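Local structure of amidohydrolase (Xanthomonas campestris pv. campestris, 4DZH) at residues 223-228 against 259-264; 323-328 against 405-410. The protein probably removes the amino group hydrolytically from adenosine-type substrates such as 5'-methylthioadenosine, as a zinc-dependent deaminase of the amidohydrolase superfamily. All blocks are in the same frame, centred on the assembly; numbering follows the deposited sequence.

Contact 1 of 2, residues 223-228 against 259-264; sequences MPVHLH and DRLIAV. With ZN (zinc ion), chain E.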
# COMPACT_ATOMS: atom_id res chain seq x y z
N MET A 223 33.36 4.78 8.88
CA MET A 223 32.05 4.12 8.89
C MET A 223 30.90 5.14 9.08
O MET A 223 31.02 6.12 9.80
CB MET A 223 31.99 3.03 9.97
CG MET A 223 32.87 1.80 9.74
SD MET A 223 33.19 0.98 11.32
CE MET A 223 31.59 0.20 11.54
N PRO A 224 29.74 4.90 8.44
CA PRO A 224 28.56 5.71 8.75
C PRO A 224 28.00 5.41 10.15
O PRO A 224 28.42 4.40 10.75
CB PRO A 224 27.55 5.27 7.68
CG PRO A 224 28.39 4.70 6.59
CD PRO A 224 29.52 4.03 7.28
N VAL A 225 27.12 6.27 10.66
CA VAL A 225 26.45 6.08 11.95
C VAL A 225 24.94 6.00 11.71
O VAL A 225 24.34 6.95 11.28
CB VAL A 225 26.80 7.26 12.90
CG1 VAL A 225 26.08 7.12 14.22
CG2 VAL A 225 28.32 7.34 13.10
N HIS A 226 24.33 4.84 12.01
CA HIS A 226 22.91 4.57 11.69
C HIS A 226 22.09 4.64 12.98
O HIS A 226 22.21 3.75 13.82
CB HIS A 226 22.86 3.14 11.13
CG HIS A 226 21.50 2.66 10.70
ND1 HIS A 226 21.33 1.40 10.12
CD2 HIS A 226 20.27 3.20 10.79
CE1 HIS A 226 20.05 1.22 9.86
NE2 HIS A 226 19.38 2.29 10.25
N LEU A 227 21.25 5.68 13.14
CA LEU A 227 20.65 5.99 14.44
C LEU A 227 19.16 6.32 14.37
O LEU A 227 18.76 7.29 13.70
CB LEU A 227 21.39 7.17 15.06
CG LEU A 227 20.87 7.78 16.36
CD1 LEU A 227 21.09 6.80 17.47
CD2 LEU A 227 21.64 9.10 16.67
N HIS A 228 18.33 5.56 15.09
CA HIS A 228 16.95 6.01 15.31
C HIS A 228 16.94 7.37 16.00
O HIS A 228 17.44 7.47 17.13
CB HIS A 228 16.15 5.04 16.18
CG HIS A 228 16.04 3.65 15.64
ND1 HIS A 228 16.66 2.58 16.25
CD2 HIS A 228 15.28 3.12 14.64
CE1 HIS A 228 16.32 1.47 15.62
NE2 HIS A 228 15.49 1.76 14.64
N ASP A 259 28.25 14.53 8.15
CA ASP A 259 28.02 13.77 6.91
C ASP A 259 28.20 12.25 7.04
O ASP A 259 28.28 11.55 6.02
CB ASP A 259 28.84 14.30 5.73
CG ASP A 259 30.35 14.25 5.97
OD1 ASP A 259 30.80 13.64 6.97
OD2 ASP A 259 31.08 14.82 5.13
N ARG A 260 28.27 11.76 8.28
CA ARG A 260 28.24 10.32 8.53
C ARG A 260 26.89 9.84 9.07
O ARG A 260 26.67 8.63 9.16
CB ARG A 260 29.29 9.91 9.54
CG ARG A 260 30.73 10.11 9.09
CD ARG A 260 31.71 9.52 10.12
NE ARG A 260 33.09 9.70 9.68
CZ ARG A 260 33.67 8.99 8.71
NH1 ARG A 260 32.98 8.04 8.07
NH2 ARG A 260 34.94 9.21 8.38
N LEU A 261 26.03 10.75 9.47
CA LEU A 261 24.81 10.39 10.21
C LEU A 261 23.67 10.00 9.30
O LEU A 261 23.25 10.78 8.44
CB LEU A 261 24.33 11.54 11.11
CG LEU A 261 23.11 11.27 12.02
CD1 LEU A 261 23.34 10.07 12.97
CD2 LEU A 261 22.69 12.52 12.82
N ILE A 262 23.14 8.81 9.52
CA ILE A 262 21.89 8.38 8.90
C ILE A 262 20.82 8.43 9.98
O ILE A 262 20.80 7.57 10.88
CB ILE A 262 22.02 6.93 8.37
CG1 ILE A 262 23.28 6.75 7.51
CG2 ILE A 262 20.74 6.54 7.62
CD1 ILE A 262 23.63 5.27 7.19
N ALA A 263 19.94 9.43 9.94
CA ALA A 263 18.98 9.66 11.00
C ALA A 263 17.64 9.06 10.62
O ALA A 263 16.99 9.53 9.69
CB ALA A 263 18.82 11.17 11.24
N VAL A 264 17.22 8.06 11.37
CA VAL A 264 16.00 7.32 11.00
C VAL A 264 14.76 7.83 11.73
O VAL A 264 14.80 8.13 12.93
CB VAL A 264 16.22 5.84 11.27
CG1 VAL A 264 15.01 5.02 10.76
CG2 VAL A 264 17.51 5.38 10.56
ZN ZN E . 14.08 0.67 13.41
O HOH W 1 12.56 1.63 14.34

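Contact 2 of 2, residues 323-328 against 405-410; sequences DLDMFS and AGRHQV. With MG (magnesium ion), chain B.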
# COMPACT_ATOMS: atom_id res chain seq x y z
N ASP A 323 5.08 -5.61 6.21
CA ASP A 323 5.80 -6.21 5.07
C ASP A 323 7.08 -5.44 4.75
O ASP A 323 7.42 -4.43 5.39
CB ASP A 323 4.92 -6.37 3.84
CG ASP A 323 4.25 -5.07 3.42
OD1 ASP A 323 4.83 -3.99 3.69
OD2 ASP A 323 3.21 -5.13 2.74
N LEU A 324 7.85 -5.96 3.79
CA LEU A 324 9.09 -5.29 3.33
C LEU A 324 8.85 -4.74 1.94
O LEU A 324 9.74 -4.76 1.07
CB LEU A 324 10.26 -6.29 3.25
CG LEU A 324 10.61 -6.87 4.62
CD1 LEU A 324 11.71 -7.98 4.46
CD2 LEU A 324 11.03 -5.81 5.72
N ASP A 325 7.65 -4.25 1.69
CA ASP A 325 7.22 -3.88 0.35
C ASP A 325 7.62 -2.43 0.10
O ASP A 325 6.93 -1.50 0.60
CB ASP A 325 5.69 -4.03 0.26
CG ASP A 325 5.11 -3.65 -1.12
OD1 ASP A 325 5.85 -3.04 -1.93
OD2 ASP A 325 3.92 -3.95 -1.37
N MET A 326 8.71 -2.23 -0.64
CA MET A 326 9.13 -0.85 -0.93
C MET A 326 8.24 -0.17 -1.94
O MET A 326 8.20 1.07 -1.98
CB MET A 326 10.60 -0.81 -1.37
CG MET A 326 11.57 -0.99 -0.23
SD MET A 326 11.71 0.50 0.81
CE MET A 326 12.45 1.66 -0.36
N PHE A 327 7.53 -0.91 -2.82
CA PHE A 327 6.61 -0.23 -3.74
C PHE A 327 5.52 0.45 -2.92
O PHE A 327 5.17 1.60 -3.18
CB PHE A 327 5.97 -1.23 -4.73
CG PHE A 327 6.85 -1.54 -5.91
CD1 PHE A 327 7.95 -2.38 -5.79
CD2 PHE A 327 6.55 -1.00 -7.16
CE1 PHE A 327 8.77 -2.65 -6.87
CE2 PHE A 327 7.37 -1.28 -8.27
CZ PHE A 327 8.46 -2.09 -8.12
N SER A 328 4.99 -0.26 -1.93
CA SER A 328 4.02 0.32 -1.02
C SER A 328 4.59 1.43 -0.19
O SER A 328 3.94 2.46 -0.04
CB SER A 328 3.45 -0.74 -0.09
OG SER A 328 2.46 -0.18 0.78
N ALA A 405 1.81 0.48 -9.57
CA ALA A 405 2.49 -0.79 -9.63
C ALA A 405 2.54 -1.44 -8.27
O ALA A 405 2.85 -0.77 -7.26
CB ALA A 405 3.92 -0.59 -10.14
N GLY A 406 2.25 -2.73 -8.24
CA GLY A 406 2.49 -3.52 -7.05
C GLY A 406 3.78 -4.29 -7.11
O GLY A 406 4.32 -4.55 -8.19
N ARG A 407 4.30 -4.69 -5.96
CA ARG A 407 5.58 -5.37 -5.93
C ARG A 407 5.59 -6.74 -6.66
O ARG A 407 6.67 -7.24 -7.03
CB ARG A 407 6.05 -5.53 -4.49
CG ARG A 407 5.15 -6.36 -3.67
CD ARG A 407 5.95 -6.73 -2.43
NE ARG A 407 5.05 -7.33 -1.44
CZ ARG A 407 5.42 -7.68 -0.22
NH1 ARG A 407 6.73 -7.60 0.21
NH2 ARG A 407 4.44 -8.15 0.60
N HIS A 408 4.41 -7.31 -6.88
CA HIS A 408 4.34 -8.60 -7.56
C HIS A 408 4.56 -8.40 -9.04
O HIS A 408 4.70 -9.40 -9.77
CB HIS A 408 2.96 -9.22 -7.33
CG HIS A 408 1.86 -8.39 -7.90
ND1 HIS A 408 1.36 -7.26 -7.27
CD2 HIS A 408 1.17 -8.50 -9.07
CE1 HIS A 408 0.40 -6.72 -8.02
NE2 HIS A 408 0.27 -7.45 -9.11
N GLN A 409 4.62 -7.15 -9.50
CA GLN A 409 4.93 -6.91 -10.92
C GLN A 409 6.41 -6.94 -11.20
O GLN A 409 6.82 -6.81 -12.36
CB GLN A 409 4.35 -5.61 -11.39
CG GLN A 409 2.80 -5.65 -11.25
CD GLN A 409 2.18 -4.41 -11.77
OE1 GLN A 409 1.56 -3.65 -11.00
NE2 GLN A 409 2.29 -4.17 -13.08
N VAL A 410 7.23 -7.02 -10.15
CA VAL A 410 8.66 -7.25 -10.38
C VAL A 410 8.87 -8.62 -10.99
O VAL A 410 8.44 -9.63 -10.43
CB VAL A 410 9.45 -7.13 -9.04
CG1 VAL A 410 10.91 -7.56 -9.21
CG2 VAL A 410 9.34 -5.67 -8.51
MG MG B . 4.10 -2.13 4.14
O HOH W 2 1.71 -6.48 0.92
O HOH W 3 2.91 -2.40 2.38
O HOH W 4 9.54 -6.73 -1.07
O HOH W 5 2.81 -3.55 -3.64
O HOH W 6 5.74 -1.39 3.16
O HOH W 7 2.36 -2.87 5.20

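Contact 1 of 2, residues 223-228 against 259-264
Two neighbouring parallel strands of the amidohydrolase barrel, 225-228 and 261-264, pair here and deliver His228 to the zinc site. Four nearly straight backbone bonds join them: Val225 N to Arg260 O and Ile262 N to Val225 O, both 2.8 Å, then Leu227 N to Ile262 O at 3.0 Å and Val264 N to Leu227 O at 2.9 Å. Val225 and Leu227 thus bond across to 260-264, while the backbones of His226 and of Pro224 just before the strand bond to Phe198. An inner parallel strand bonds in this way to both neighbours, and in this TIM barrel the side chains point alternately inward and toward the outer helices. On the outward side CD1 of Leu261 lies 4.1 Å from Leu227 CB and also meets Val225 CG1; Val225 and Leu227 also pack on helix 208-221. On the side of His226, His228, Ile262 and Val264, CG2 of Val264 reaches the rim of the His226 imidazole, near its plane and 3.5 Å from CD2. With CG anti to its backbone N (chi1 -179°), that ring carries NE2 to ND1 of His79, a zinc ligand it probably helps to position. His228 NE2 binds zinc at 2.2 Å, with His79, His81, Asp316 and a water, while its ND1 is held by His201 O. Just before the strands Arg260 NH1 makes a weak bond to Met223 O and a salt bridge to Asp222.

Contact 2 of 2, residues 323-328 against 405-410
Asp323 OD2 is hydrogen-bonded to two waters, at 2.7 and 2.8 Å, while OD1 of the same carboxylate binds magnesium at 2.1 Å. The first of these waters also accepts a weak bond from Arg407 NH2, and the second is itself a magnesium ligand; Asn321, Glu289 and two more waters complete the site. The direct salt bridge from Arg407 NH2 to Asp323 OD2 is long, with the two planes strongly inclined. Asp325 meets the arginine differently: its carboxylate is stacked nearly parallel to the guanidinium, 9° apart, and OD2 lies 3.6 Å from NE, well out of the guanidinium plane, so that charge alone joins them. Arg407 CG sits between the backbone N and the carbonyl carbon (chi1 62°), and the chain, extended from there to NE, runs along Asp325. A water bridges Asp325 OD2 to Arg407 N. Arg407 NH1 shares another water with Leu324 O and forms a salt bridge with Glu127, which probably offsets some of its charge. Asp325 is the N-cap of helix 326-341, its OD1 accepting from Ser328 N at 2.9 Å, from above the carboxylate plane. Gly406 and Arg407, at the start of the 3-10 turn 407-409 that precedes strand 410-415, lie over one face of the Phe327 ring, where Arg407 CA makes a CH-pi contact 4.2 Å from the centroid. CG2 of Val410 touches Phe327 CE1 at 3.5 Å, and Ala405 CB packs against CE2. Beside this turn, His408 meets His408 of the second subunit.

After the N-terminal strands, the chain lays down strands 69-80, 133-139, 156-163 and 194-200. Contact 1 then closes a mostly helical loop, the 30 residues between 223-228 and 259-264, as a beta-alpha-beta step between neighbouring strands. Strands 283-286 and 310-313 follow before contact 2 opens at residue 323. Its loop, 76 residues from the start of helix 326-341 onward, returns to the segment leading into strand 410-415, which pairs with 381-385 and through it with 69-80. The two loops run in series, neither nested nor crossed. The centres of contact 1 and contact 2 lie about 26 Å apart, on opposite sides of the chain's centre. Between contact 1 and contact 2 the nearest atoms are about 11 Å apart.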